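Local coordinates for Alpha/beta hydrolase fold protein (Chitinophaga pinensis, PDB 4PW0), which is of unknown specific function but has an alpha/beta hydrolase fold and probably acts as a serine-dependent hydrolase, at residues His11-Thr16 and Glu186-Asp190; Asp70-Leu76 and Arg191-Ser196. All blocks are in the same frame, centred on the assembly; numbering follows the deposited sequence. Where two conformers were deposited one is given.

Overall arrangement
Both contacts fasten the same connection, the loop between helix 171-184 and helix 197-212, to two other loops, one before strand 17-21 and one after strand 66-69, and their segments alternate along the chain. Interaction 1 lies farther out, its centre about 19 Å from the centre of the chain, where residues 186-190 meet the N-terminal loop. Interaction 2, its centre about 14 Å from that of the chain, sets residues 191-196 against residues 70-76. Each is partly buried. An arginine reading backbone carbonyls, helped by bridging waters, dominates the outer contact; close-packed glycine backbone and two facing aspartates mark the inner one. Thr16 CG2 and Leu76 CD1 touch where the two meet.

Interaction 1 of 2, residues His11-Thr16 and Glu186-Asp190; sequences HATAPT and ERTTD
Arg187 and the backbone of residues 11-16 make the main polar link between the N-terminal loop before strand 17-21 and the loop after helix 171-184 of the alpha/beta hydrolase fold. Arg187 NH1 donates to His11 O at 2.8 Å, and Arg187 NH1 and NH2 together grip Ala14 O end-on, at 2.8 and 3.0 Å; both carbonyl oxygens lie in the guanidinium plane. Arg187 CG stands anti to the backbone N, and a bend at chi2 (91°) carries the chain along the N-terminal loop. Within its own segment Arg187 NH2 also donates to Asp190 O at 2.9 Å and forms a salt bridge with Asp190 OD2.

That carboxylate in turn takes a nearly straight bond from Thr16 N (2.9 Å to Asp190 OD2, 176° at the hydrogen), arriving on the syn side but 30° out of the carboxylate plane. The hydroxyl of Thr16 reaches the same oxygen weakly; its stronger partner is Arg29.

Two waters donate to Ala12 O, one linking it to Thr189 O and the other to Thr189 N; the first sits over a guanidinium face. Ala12 CB lies against the Glu186 carboxylate, methyl against charged group.

A leucine in place of Arg187 would probably leave the carbonyls of His11 and Ala14 without their charged donor and Asp190 without its salt-bridge mate. The chemistry implies an N-terminal loop held mainly through its backbone, consistent with one guanidinium holding its turn.

Interaction 2 of 2, residues Asp70-Leu76 and Arg191-Ser196; sequences DNKGVGL and RDQDAS
Asp192, near the start of segment 191-196, meets Asp70 and Leu76 of the loop 70-76. Its carboxylate approaches that of Asp70 from the opposite direction, the two planes 31° apart, with only 2.4 Å between Asp70 OD2 and Asp192 OD2; so short a distance suggests that one acid is protonated. Asp192 chi1 (-159°) swings the carboxylate away from its own backbone N and brings OD1 to Leu76 N, which donates at 2.9 Å to the syn lone pair of Asp192 OD1. Leu49 N is a further donor to Asp192 OD2.

Gln193 comes next. In one of its two conformers the extended side chain crosses that of Leu76 at about a right angle, and Leu76 CD2 lies 3.7 Å from Gln193 CD. At Asp194 the backbone takes over: Asp194 O receives a CA-H...O contact from Gly75 CA (3.4 Å). A CB on Gly75 would probably clash with Asp192 OD1 and Asp70 OD2, and the residue's positive phi (61°) also suits a glycine. Ala195 O then accepts from Gly75 N at 3.3 Å, nearly straight at the hydrogen but with the donor well above the carbonyl plane, and also from Ser196 OG.

Ser196 is the N-cap of helix 197-212, its OG bonding Ala199 N, while Val74 touches Gln203 of that helix and Ala195 touches Ile200. On the sheet side, Leu76 packs on Arg25 and Ala27 of strand 24-31, so the contact joins the start of that helix to the loop leaving strand 66-69.

Interaction 1 of 2, residues His11-Thr16 and Glu186-Asp190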
ATOM      1  N   HIS A  11       1.866 -20.485  15.832  1.00 19.30           N
ATOM      2  CA  HIS A  11       0.446 -20.656  15.706  1.00 19.29           C
ATOM      3  C   HIS A  11      -0.000 -22.095  15.998  1.00 18.75           C
ATOM      4  O   HIS A  11      -1.007 -22.353  16.656  1.00 19.98           O
ATOM      5  CB  HIS A  11       0.002 -20.240  14.314  1.00 21.47           C
ATOM      6  CG  HIS A  11      -1.473 -20.188  14.183  1.00 22.47           C
ATOM      7  ND1 HIS A  11      -2.227 -19.054  14.492  1.00 25.73           N
ATOM      8  CD2 HIS A  11      -2.346 -21.166  13.885  1.00 25.31           C
ATOM      9  CE1 HIS A  11      -3.505 -19.366  14.371  1.00 32.36           C
ATOM     10  NE2 HIS A  11      -3.603 -20.621  13.965  1.00 34.28           N
ATOM     11  N   ALA A  12       0.742 -23.080  15.488  1.00 20.18           N
ATOM     12  CA  ALA A  12       0.343 -24.461  15.651  1.00 21.68           C
ATOM     13  C   ALA A  12       0.479 -24.945  17.099  1.00 20.82           C
ATOM     14  O   ALA A  12      -0.299 -25.777  17.510  1.00 22.97           O
ATOM     15  CB  ALA A  12       1.199 -25.341  14.757  1.00 23.51           C
ATOM     16  N   THR A  13       1.447 -24.395  17.853  1.00 20.66           N
ATOM     17  CA  THR A  13       1.778 -24.941  19.172  1.00 21.46           C
ATOM     18  C   THR A  13       1.301 -24.124  20.362  1.00 22.52           C
ATOM     19  O   THR A  13       1.256 -24.653  21.481  1.00 24.35           O
ATOM     20  CB  THR A  13       3.293 -25.182  19.287  1.00 23.91           C
ATOM     21  OG1 THR A  13       4.015 -23.951  19.225  1.00 29.57           O
ATOM     22  CG2 THR A  13       3.779 -26.092  18.211  1.00 27.66           C
ATOM     23  N   ALA A  14       0.897 -22.866  20.163  1.00 21.79           N
ATOM     24  CA  ALA A  14       0.507 -22.036  21.293  1.00 22.42           C
ATOM     25  C   ALA A  14      -0.743 -22.652  21.975  1.00 21.51           C
ATOM     26  O   ALA A  14      -1.745 -22.889  21.336  1.00 22.31           O
ATOM     27  CB  ALA A  14       0.221 -20.609  20.832  1.00 21.25           C
ATOM     28  N   PRO A  15      -0.703 -22.891  23.325  1.00 22.05           N
ATOM     29  CA  PRO A  15      -1.849 -23.500  23.932  1.00 22.56           C
ATOM     30  C   PRO A  15      -2.988 -22.515  24.020  1.00 22.91           C
ATOM     31  O   PRO A  15      -2.743 -21.300  24.179  1.00 25.72           O
ATOM     32  CB  PRO A  15      -1.371 -23.859  25.344  1.00 29.30           C
ATOM     33  CG  PRO A  15      -0.247 -22.955  25.588  1.00 29.18           C
ATOM     34  CD  PRO A  15       0.419 -22.758  24.244  1.00 24.22           C
ATOM     35  N   THR A  16      -4.203 -23.037  23.966  1.00 23.22           N
ATOM     36  CA  THR A  16      -5.362 -22.232  24.276  1.00 22.92           C
ATOM     37  C   THR A  16      -5.369 -21.987  25.794  1.00 26.30           C
ATOM     38  O   THR A  16      -5.320 -22.914  26.598  1.00 31.11           O
ATOM     39  CB  THR A  16      -6.624 -22.883  23.735  1.00 26.69           C
ATOM     40  OG1 THR A  16      -6.451 -23.164  22.323  1.00 26.60           O
ATOM     41  CG2 THR A  16      -7.832 -21.990  23.972  1.00 26.89           C
ATOM     42  N   GLU A 186      -3.289 -26.543   9.332  1.00 20.91           N
ATOM     43  CA  GLU A 186      -2.027 -26.714  10.014  1.00 24.47           C
ATOM     44  C   GLU A 186      -2.178 -26.919  11.510  1.00 26.30           C
ATOM     45  O   GLU A 186      -1.377 -27.698  12.078  1.00 35.18           O
ATOM     46  CB  GLU A 186      -1.067 -25.556   9.754  1.00 25.89           C
ATOM     47  CG  GLU A 186       0.367 -25.910  10.180  1.00 30.36           C
ATOM     48  CD  GLU A 186       1.149 -24.817  10.781  1.00 31.67           C
ATOM     49  OE1 GLU A 186       0.580 -23.816  11.209  1.00 40.31           O
ATOM     50  OE2 GLU A 186       2.368 -24.965  10.837  1.00 44.44           O
ATOM     51  N   ARG A 187      -3.184 -26.284  12.129  1.00 24.06           N
ATOM     52  CA  ARG A 187      -3.425 -26.469  13.557  1.00 29.40           C
ATOM     53  C   ARG A 187      -4.051 -27.813  13.701  1.00 22.45           C
ATOM     54  O   ARG A 187      -5.252 -28.015  13.386  1.00 25.50           O
ATOM     55  CB  ARG A 187      -4.331 -25.351  14.128  1.00 29.43           C
ATOM     56  CG  ARG A 187      -4.710 -25.434  15.592  1.00 30.98           C
ATOM     57  CD  ARG A 187      -3.762 -24.718  16.526  1.00 21.84           C
ATOM     58  NE  ARG A 187      -4.107 -24.969  17.924  1.00 18.79           N
ATOM     59  CZ  ARG A 187      -3.463 -24.398  18.939  1.00 19.80           C
ATOM     60  NH1 ARG A 187      -2.455 -23.573  18.731  1.00 20.15           N
ATOM     61  NH2 ARG A 187      -3.858 -24.656  20.161  1.00 20.39           N
ATOM     62  N   THR A 188      -3.272 -28.735  14.276  1.00 26.07           N
ATOM     63  CA  THR A 188      -3.747 -30.122  14.419  1.00 24.55           C
ATOM     64  C   THR A 188      -4.326 -30.447  15.790  1.00 25.95           C
ATOM     65  O   THR A 188      -5.184 -31.307  15.962  1.00 25.27           O
ATOM     66  CB  THR A 188      -2.605 -31.103  14.191  1.00 27.18           C
ATOM     67  OG1 THR A 188      -1.551 -30.873  15.142  1.00 27.32           O
ATOM     68  CG2 THR A 188      -2.062 -30.957  12.797  1.00 30.23           C
ATOM     69  N   THR A 189      -3.840 -29.732  16.789  1.00 22.94           N
ATOM     70  CA  THR A 189      -4.031 -30.105  18.155  1.00 21.62           C
ATOM     71  C   THR A 189      -4.652 -28.973  18.989  1.00 17.82           C
ATOM     72  O   THR A 189      -4.237 -27.796  18.798  1.00 21.13           O
ATOM     73  CB  THR A 189      -2.654 -30.509  18.675  1.00 21.57           C
ATOM     74  OG1 THR A 189      -2.124 -31.536  17.798  1.00 24.44           O
ATOM     75  CG2 THR A 189      -2.741 -31.004  20.073  1.00 26.60           C
ATOM     76  N   ASP A 190      -5.555 -29.266  19.912  1.00 19.92           N
ATOM     77  CA  ASP A 190      -6.109 -28.240  20.835  1.00 21.93           C
ATOM     78  C   ASP A 190      -6.754 -27.126  20.014  1.00 24.19           C
ATOM     79  O   ASP A 190      -6.464 -25.951  20.179  1.00 23.17           O
ATOM     80  CB  ASP A 190      -4.975 -27.692  21.731  1.00 21.82           C
ATOM     81  CG  ASP A 190      -5.411 -26.724  22.853  1.00 29.51           C
ATOM     82  OD1 ASP A 190      -6.558 -26.814  23.324  1.00 31.01           O
ATOM     83  OD2 ASP A 190      -4.507 -25.895  23.313  1.00 31.63           O
TER
HETATM   84  O   HOH W   1      -1.517 -27.105  19.665  1.00 24.48           O
HETATM   85  O   HOH W   2       2.598 -22.636  13.275  1.00 24.50           O
HETATM   86  O   HOH W   3      -1.387 -28.027  16.288  1.00 28.04           O
HETATM   87  O   HOH W   4      -7.056 -25.853  25.835  1.00 38.26           O
HETATM   88  O   HOH W   5      -4.804 -25.477  26.407  1.00 46.66           O

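Interaction 2 of 2, residues Asp70-Leu76 and Arg191-Ser196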
ATOM      1  N   ASP A  70     -10.989 -15.220  21.445  1.00 17.58           N
ATOM      2  CA  ASP A  70     -12.393 -15.327  21.155  1.00 17.34           C
ATOM      3  C   ASP A  70     -13.142 -14.321  22.013  1.00 18.70           C
ATOM      4  O   ASP A  70     -13.054 -14.340  23.273  1.00 18.97           O
ATOM      5  CB  ASP A  70     -12.942 -16.698  21.413  1.00 18.10           C
ATOM      6  CG  ASP A  70     -12.545 -17.749  20.397  1.00 20.14           C
ATOM      7  OD1 ASP A  70     -12.413 -17.428  19.195  1.00 19.30           O
ATOM      8  OD2 ASP A  70     -12.387 -18.961  20.819  1.00 20.12           O
ATOM      9  N   ASN A  71     -13.850 -13.401  21.391  1.00 17.68           N
ATOM     10  CA  ASN A  71     -14.681 -12.474  22.134  1.00 18.02           C
ATOM     11  C   ASN A  71     -15.843 -13.258  22.816  1.00 18.12           C
ATOM     12  O   ASN A  71     -16.063 -14.433  22.551  1.00 18.47           O
ATOM     13  CB  ASN A  71     -15.134 -11.348  21.200  1.00 18.09           C
ATOM     14  CG  ASN A  71     -15.337 -10.018  21.919  1.00 18.58           C
ATOM     15  OD1 ASN A  71     -15.721  -9.961  23.108  1.00 20.30           O
ATOM     16  ND2 ASN A  71     -15.047  -8.910  21.215  1.00 18.58           N
ATOM     17  N   LYS A  72     -16.620 -12.574  23.673  1.00 18.68           N
ATOM     18  CA  LYS A  72     -17.614 -13.201  24.521  1.00 19.41           C
ATOM     19  C   LYS A  72     -18.566 -14.044  23.673  1.00 19.41           C
ATOM     20  O   LYS A  72     -19.081 -13.610  22.637  1.00 18.43           O
ATOM     21  CB  LYS A  72     -18.388 -12.116  25.257  1.00 19.82           C
ATOM     22  CG  LYS A  72     -19.450 -12.678  26.201  1.00 21.85           C
ATOM     23  CD  LYS A  72     -20.223 -11.572  26.915  1.00 23.21           C
ATOM     24  CE  LYS A  72     -19.396 -10.868  27.954  1.00 26.17           C
ATOM     25  NZ  LYS A  72     -20.257  -9.841  28.649  1.00 29.29           N
ATOM     26  N   GLY A  73     -18.744 -15.297  24.083  1.00 18.79           N
ATOM     27  CA  GLY A  73     -19.636 -16.223  23.440  1.00 19.95           C
ATOM     28  C   GLY A  73     -19.129 -16.958  22.215  1.00 19.13           C
ATOM     29  O   GLY A  73     -19.777 -17.859  21.720  1.00 20.68           O
ATOM     30  N   VAL A  74     -18.006 -16.510  21.692  1.00 18.42           N
ATOM     31  CA  VAL A  74     -17.468 -17.075  20.443  1.00 18.09           C
ATOM     32  C   VAL A  74     -16.573 -18.270  20.770  1.00 19.11           C
ATOM     33  O   VAL A  74     -15.652 -18.146  21.558  1.00 19.88           O
ATOM     34  CB  VAL A  74     -16.658 -16.007  19.690  1.00 17.39           C
ATOM     35  CG1 VAL A  74     -16.073 -16.585  18.399  1.00 19.95           C
ATOM     36  CG2 VAL A  74     -17.538 -14.832  19.371  1.00 19.41           C
ATOM     37  N   GLY A  75     -16.815 -19.412  20.134  1.00 20.09           N
ATOM     38  CA  GLY A  75     -15.899 -20.547  20.257  1.00 23.74           C
ATOM     39  C   GLY A  75     -15.818 -20.993  21.710  1.00 22.32           C
ATOM     40  O   GLY A  75     -16.854 -21.089  22.397  1.00 21.52           O
ATOM     41  N   LEU A  76     -14.585 -21.155  22.169  1.00 20.65           N
ATOM     42  CA  LEU A  76     -14.349 -21.616  23.562  1.00 21.81           C
ATOM     43  C   LEU A  76     -14.561 -20.519  24.613  1.00 21.63           C
ATOM     44  O   LEU A  76     -14.502 -20.806  25.821  1.00 25.77           O
ATOM     45  CB  LEU A  76     -12.953 -22.210  23.682  1.00 24.23           C
ATOM     46  CG  LEU A  76     -12.826 -23.627  23.150  1.00 27.73           C
ATOM     47  CD1 LEU A  76     -11.340 -23.912  22.908  1.00 26.90           C
ATOM     48  CD2 LEU A  76     -13.515 -24.648  24.071  1.00 29.57           C
ATOM     49  N   ARG A 191      -7.612 -27.547  19.095  1.00 22.26           N
ATOM     50  CA  ARG A 191      -8.334 -26.620  18.211  0.60 23.87           C
ATOM     51  C   ARG A 191      -9.486 -25.987  18.965  1.00 23.33           C
ATOM     52  O   ARG A 191      -9.948 -26.507  19.979  1.00 25.32           O
ATOM     53  CB  ARG A 191      -8.780 -27.354  16.921  0.60 27.87           C
ATOM     54  CG  ARG A 191      -7.692 -27.482  15.823  0.60 29.14           C
ATOM     55  CD  ARG A 191      -8.181 -27.959  14.426  0.60 33.67           C
ATOM     56  NE  ARG A 191      -8.662 -26.891  13.490  0.60 26.51           N
ATOM     57  CZ  ARG A 191      -7.999 -26.351  12.444  0.60 27.19           C
ATOM     58  NH1 ARG A 191      -6.831 -26.784  12.029  0.60 26.50           N
ATOM     59  NH2 ARG A 191      -8.580 -25.373  11.704  0.60 32.93           N
ATOM     60  N   ASP A 192      -9.908 -24.798  18.461  1.00 22.96           N
ATOM     61  CA  ASP A 192     -11.047 -24.108  19.036  1.00 24.85           C
ATOM     62  C   ASP A 192     -12.345 -24.819  18.623  1.00 23.34           C
ATOM     63  O   ASP A 192     -12.343 -25.668  17.699  1.00 29.04           O
ATOM     64  CB  ASP A 192     -11.011 -22.666  18.539  1.00 21.73           C
ATOM     65  CG  ASP A 192     -11.775 -21.701  19.384  1.00 22.53           C
ATOM     66  OD1 ASP A 192     -12.505 -22.108  20.320  1.00 23.15           O
ATOM     67  OD2 ASP A 192     -11.573 -20.474  19.087  1.00 22.36           O
ATOM     68  N   GLN A 193     -13.411 -24.549  19.354  1.00 23.85           N
ATOM     69  CA  GLN A 193     -14.755 -24.880  18.934  0.60 25.45           C
ATOM     70  C   GLN A 193     -15.169 -23.957  17.782  1.00 26.29           C
ATOM     71  O   GLN A 193     -14.580 -22.929  17.578  1.00 26.31           O
ATOM     72  CB  GLN A 193     -15.735 -24.696  20.086  0.60 28.29           C
ATOM     73  CG  GLN A 193     -15.603 -25.692  21.222  0.60 28.10           C
ATOM     74  CD  GLN A 193     -16.634 -25.464  22.327  0.60 33.42           C
ATOM     75  OE1 GLN A 193     -17.400 -24.483  22.324  0.60 38.32           O
ATOM     76  NE2 GLN A 193     -16.663 -26.374  23.269  0.60 35.61           N
ATOM     77  N   ASP A 194     -16.217 -24.333  17.068  1.00 29.36           N
ATOM     78  CA  ASP A 194     -16.803 -23.450  16.056  1.00 26.79           C
ATOM     79  C   ASP A 194     -17.504 -22.301  16.750  1.00 21.95           C
ATOM     80  O   ASP A 194     -17.714 -22.317  17.982  1.00 21.32           O
ATOM     81  CB  ASP A 194     -17.762 -24.209  15.158  1.00 31.60           C
ATOM     82  CG  ASP A 194     -17.074 -25.294  14.341  1.00 43.33           C
ATOM     83  OD1 ASP A 194     -15.982 -25.033  13.733  1.00 43.69           O
ATOM     84  OD2 ASP A 194     -17.678 -26.395  14.314  1.00 53.14           O
ATOM     85  N   ALA A 195     -17.911 -21.274  15.997  0.60 19.12           N
ATOM     86  CA  ALA A 195     -18.394 -20.039  16.637  0.60 16.86           C
ATOM     87  C   ALA A 195     -19.591 -20.194  17.578  0.60 16.21           C
ATOM     88  O   ALA A 195     -19.680 -19.486  18.561  0.60 18.03           O
ATOM     89  CB  ALA A 195     -18.743 -19.000  15.595  0.60 17.70           C
ATOM     90  N   SER A 196     -20.524 -21.065  17.197  0.60 15.58           N
ATOM     91  CA  SER A 196     -21.883 -21.270  17.836  0.60 17.12           C
ATOM     92  C   SER A 196     -22.964 -20.475  17.116  0.60 16.87           C
ATOM     93  O   SER A 196     -22.763 -19.339  16.692  0.60 16.57           O
ATOM     94  CB  SER A 196     -22.042 -21.027  19.396  1.00 19.75           C
ATOM     95  OG  SER A 196     -22.124 -19.639  19.694  1.00 20.54           O
TER
HETATM   96  O   HOH W   6     -21.655 -19.474  22.115  1.00 18.93           O